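Local structure of nucleoside-diphosphate-sugar pyrophosphorylase (4EVW) at residues 161-166 and 202-207. The protein probably transfers a nucleotidyl group from a nucleoside triphosphate to a sugar phosphate, making a nucleotide sugar and releasing pyrophosphate. The protein carries 1 engineered substitution. Residues are numbered along the deposited sequence; the frame is centred on the assembly and turned at random.
Sequences AEKNPI and ELYIAP
E162 stacks its carboxylate, offset, over one face of the Y204 ring: the carboxylate plane is tilted only 19° from the ring plane, and OE2 sits 3.8 Å above that face, displaced toward the rim. The two side chains nevertheless run at about a right angle, and the contact centres on CG and CD2 of Y204 and reaches CE2. The closest approach, E162 CG to Y204 CD2, is 3.3 Å, a tight aliphatic-to-aromatic contact, and the carboxyl carbon CD of E162 follows at 3.7 Å from Y204 CG. Two torsions explain this placement: CG of E162 is anti to the backbone N (chi1 -174°), which carries the chain across to 202-207, and the bend at chi2 (72°) lays the carboxylate over the CB-CG end of the ring.

The two oxygens then have different surroundings. OE2 stays over the ring, whereas E162 OE1 lies 3.5 Å from both A206 CB and Y204 CB, with P207 CD a little farther. A water bridges the segments here: it donates to E162 OE1 at 2.7 Å and accepts from A206 N at 2.9 Å. The carboxylate thus reaches a backbone amide just ahead of helix 208-214 through solvent, with no direct bond between them.

K163 contributes less. K163 NZ, in a poorly ordered side chain, lies 4.1 Å from Y204 OH, and its CE approaches the ring obliquely. Beyond the contact, I205, whose CB points away from 161-166, packs on helices 87-100 and 180-191, while A206 O accepts a hydrogen bond from T160 OG1. The arrangement is a water-mediated loop-to-loop packing contact, joining the loop between strands 157-161 and 169-172 to the segment leading into helix 208-214.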
ATOM      1  N   ALA A 161      -0.670   7.031  13.355  1.00 31.47           N
ATOM      2  CA  ALA A 161      -1.802   7.946  13.217  1.00 39.11           C
ATOM      3  C   ALA A 161      -1.897   8.300  11.740  1.00 44.27           C
ATOM      4  O   ALA A 161      -0.874   8.437  11.072  1.00 39.45           O
ATOM      5  CB  ALA A 161      -1.569   9.206  14.043  1.00 42.49           C
ATOM      6  N   GLU A 162      -3.109   8.444  11.220  1.00 42.74           N
ATOM      7  CA  GLU A 162      -3.248   8.771   9.807  1.00 49.14           C
ATOM      8  C   GLU A 162      -3.197  10.269   9.511  1.00 56.67           C
ATOM      9  O   GLU A 162      -2.757  10.663   8.436  1.00 65.00           O
ATOM     10  CB  GLU A 162      -4.537   8.177   9.233  1.00 47.78           C
ATOM     11  CG  GLU A 162      -4.686   8.344   7.715  1.00 51.28           C
ATOM     12  CD  GLU A 162      -3.753   7.450   6.906  1.00 55.40           C
ATOM     13  OE1 GLU A 162      -3.245   6.452   7.462  1.00 55.73           O
ATOM     14  OE2 GLU A 162      -3.540   7.735   5.703  1.00 52.94           O
ATOM     15  N   LYS A 163      -3.634  11.116  10.435  1.00 54.83           N
ATOM     16  CA  LYS A 163      -3.579  12.551  10.155  1.00 60.56           C
ATOM     17  C   LYS A 163      -2.924  13.329  11.278  1.00 62.51           C
ATOM     18  O   LYS A 163      -2.527  14.478  11.103  1.00 65.40           O
ATOM     19  CB  LYS A 163      -4.984  13.110   9.912  1.00 61.62           C
ATOM     20  CG  LYS A 163      -5.824  12.305   8.936  1.00 61.98           C
ATOM     21  CD  LYS A 163      -5.859  12.904   7.542  1.00 64.80           C
ATOM     22  CE  LYS A 163      -6.730  12.048   6.634  1.00 66.08           C
ATOM     23  NZ  LYS A 163      -6.208  12.013   5.243  1.00 65.76           N
ATOM     24  N   ASN A 164      -2.817  12.703  12.438  1.00 57.13           N
ATOM     25  CA  ASN A 164      -2.199  13.361  13.569  1.00 53.34           C
ATOM     26  C   ASN A 164      -0.685  13.174  13.488  1.00 54.64           C
ATOM     27  O   ASN A 164      -0.198  12.046  13.410  1.00 51.55           O
ATOM     28  CB  ASN A 164      -2.757  12.778  14.863  1.00 50.65           C
ATOM     29  CG  ASN A 164      -2.281  13.524  16.080  1.00 57.00           C
ATOM     30  OD1 ASN A 164      -1.916  14.697  15.998  1.00 56.53           O
ATOM     31  ND2 ASN A 164      -2.297  12.855  17.226  1.00 60.63           N
ATOM     32  N   PRO A 165       0.075  14.286  13.464  1.00 55.36           N
ATOM     33  CA  PRO A 165       1.543  14.282  13.388  1.00 50.41           C
ATOM     34  C   PRO A 165       2.200  13.920  14.704  1.00 45.47           C
ATOM     35  O   PRO A 165       2.845  14.757  15.334  1.00 43.04           O
ATOM     36  CB  PRO A 165       1.884  15.716  13.001  1.00 58.43           C
ATOM     37  CG  PRO A 165       0.683  16.182  12.295  1.00 62.54           C
ATOM     38  CD  PRO A 165      -0.443  15.619  13.120  1.00 62.58           C
ATOM     39  N   ILE A 166       2.050  12.671  15.110  1.00 37.73           N
ATOM     40  CA  ILE A 166       2.625  12.220  16.359  1.00 39.55           C
ATOM     41  C   ILE A 166       4.142  12.039  16.278  1.00 38.39           C
ATOM     42  O   ILE A 166       4.773  11.662  17.260  1.00 34.87           O
ATOM     43  CB  ILE A 166       1.975  10.902  16.777  1.00 42.53           C
ATOM     44  CG1 ILE A 166       2.175   9.862  15.674  1.00 35.67           C
ATOM     45  CG2 ILE A 166       0.479  11.112  16.995  1.00 44.25           C
ATOM     46  CD1 ILE A 166       1.626   8.505  16.018  1.00 35.35           C
ATOM     47  N   GLU A 202     -13.492   6.606   6.558  1.00 26.18           N
ATOM     48  CA  GLU A 202     -12.489   5.974   5.704  1.00 27.75           C
ATOM     49  C   GLU A 202     -11.667   4.953   6.480  1.00 26.56           C
ATOM     50  O   GLU A 202     -11.374   5.140   7.658  1.00 24.39           O
ATOM     51  CB  GLU A 202     -11.544   7.016   5.094  1.00 32.86           C
ATOM     52  CG  GLU A 202     -12.173   7.908   4.030  1.00 35.88           C
ATOM     53  CD  GLU A 202     -12.980   9.052   4.617  1.00 37.94           C
ATOM     54  OE1 GLU A 202     -12.925   9.258   5.848  1.00 31.68           O
ATOM     55  OE2 GLU A 202     -13.661   9.754   3.842  1.00 50.12           O
ATOM     56  N   LEU A 203     -11.284   3.879   5.802  1.00 21.72           N
ATOM     57  CA  LEU A 203     -10.510   2.820   6.433  1.00 21.85           C
ATOM     58  C   LEU A 203      -9.110   2.737   5.830  1.00 22.49           C
ATOM     59  O   LEU A 203      -8.913   2.182   4.747  1.00 19.82           O
ATOM     60  CB  LEU A 203     -11.245   1.487   6.274  1.00 22.17           C
ATOM     61  CG  LEU A 203     -12.653   1.455   6.872  1.00 23.56           C
ATOM     62  CD1 LEU A 203     -13.297   0.097   6.611  1.00 24.69           C
ATOM     63  CD2 LEU A 203     -12.570   1.723   8.368  1.00 17.14           C
ATOM     64  N   TYR A 204      -8.149   3.306   6.548  1.00 23.26           N
ATOM     65  CA  TYR A 204      -6.755   3.339   6.117  1.00 23.99           C
ATOM     66  C   TYR A 204      -5.941   2.216   6.748  1.00 21.88           C
ATOM     67  O   TYR A 204      -6.321   1.671   7.783  1.00 22.22           O
ATOM     68  CB  TYR A 204      -6.150   4.689   6.484  1.00 22.10           C
ATOM     69  CG  TYR A 204      -6.879   5.854   5.860  1.00 32.16           C
ATOM     70  CD1 TYR A 204      -7.010   5.954   4.473  1.00 41.62           C
ATOM     71  CD2 TYR A 204      -7.438   6.858   6.648  1.00 33.96           C
ATOM     72  CE1 TYR A 204      -7.681   7.026   3.888  1.00 42.07           C
ATOM     73  CE2 TYR A 204      -8.111   7.935   6.072  1.00 34.24           C
ATOM     74  CZ  TYR A 204      -8.226   8.011   4.692  1.00 43.41           C
ATOM     75  OH  TYR A 204      -8.881   9.075   4.115  1.00 48.39           O
ATOM     76  N   ILE A 205      -4.806   1.891   6.135  1.00 17.83           N
ATOM     77  CA  ILE A 205      -3.954   0.813   6.628  1.00 19.89           C
ATOM     78  C   ILE A 205      -3.133   1.136   7.880  1.00 20.18           C
ATOM     79  O   ILE A 205      -3.082   0.336   8.811  1.00 21.00           O
ATOM     80  CB  ILE A 205      -2.949   0.349   5.541  1.00 20.81           C
ATOM     81  CG1 ILE A 205      -3.692  -0.060   4.262  1.00 31.28           C
ATOM     82  CG2 ILE A 205      -2.098  -0.815   6.088  1.00 17.59           C
ATOM     83  CD1 ILE A 205      -4.173  -1.486   4.239  1.00 31.21           C
ATOM     84  N   ALA A 206      -2.479   2.296   7.901  1.00 19.62           N
ATOM     85  CA  ALA A 206      -1.626   2.661   9.030  1.00 21.42           C
ATOM     86  C   ALA A 206      -2.247   2.463  10.416  1.00 20.96           C
ATOM     87  O   ALA A 206      -1.607   1.916  11.312  1.00 20.98           O
ATOM     88  CB  ALA A 206      -1.119   4.103   8.865  1.00 20.09           C
ATOM     89  N   PRO A 207      -3.499   2.901  10.613  1.00 21.95           N
ATOM     90  CA  PRO A 207      -4.146   2.733  11.923  1.00 21.87           C
ATOM     91  C   PRO A 207      -4.229   1.277  12.394  1.00 19.76           C
ATOM     92  O   PRO A 207      -4.283   1.007  13.595  1.00 19.98           O
ATOM     93  CB  PRO A 207      -5.538   3.325  11.700  1.00 26.52           C
ATOM     94  CG  PRO A 207      -5.291   4.392  10.696  1.00 26.70           C
ATOM     95  CD  PRO A 207      -4.325   3.739   9.725  1.00 22.45           C
TER
HETATM   96  O   HOH W   1      -2.373   4.416   5.902  1.00 23.24           O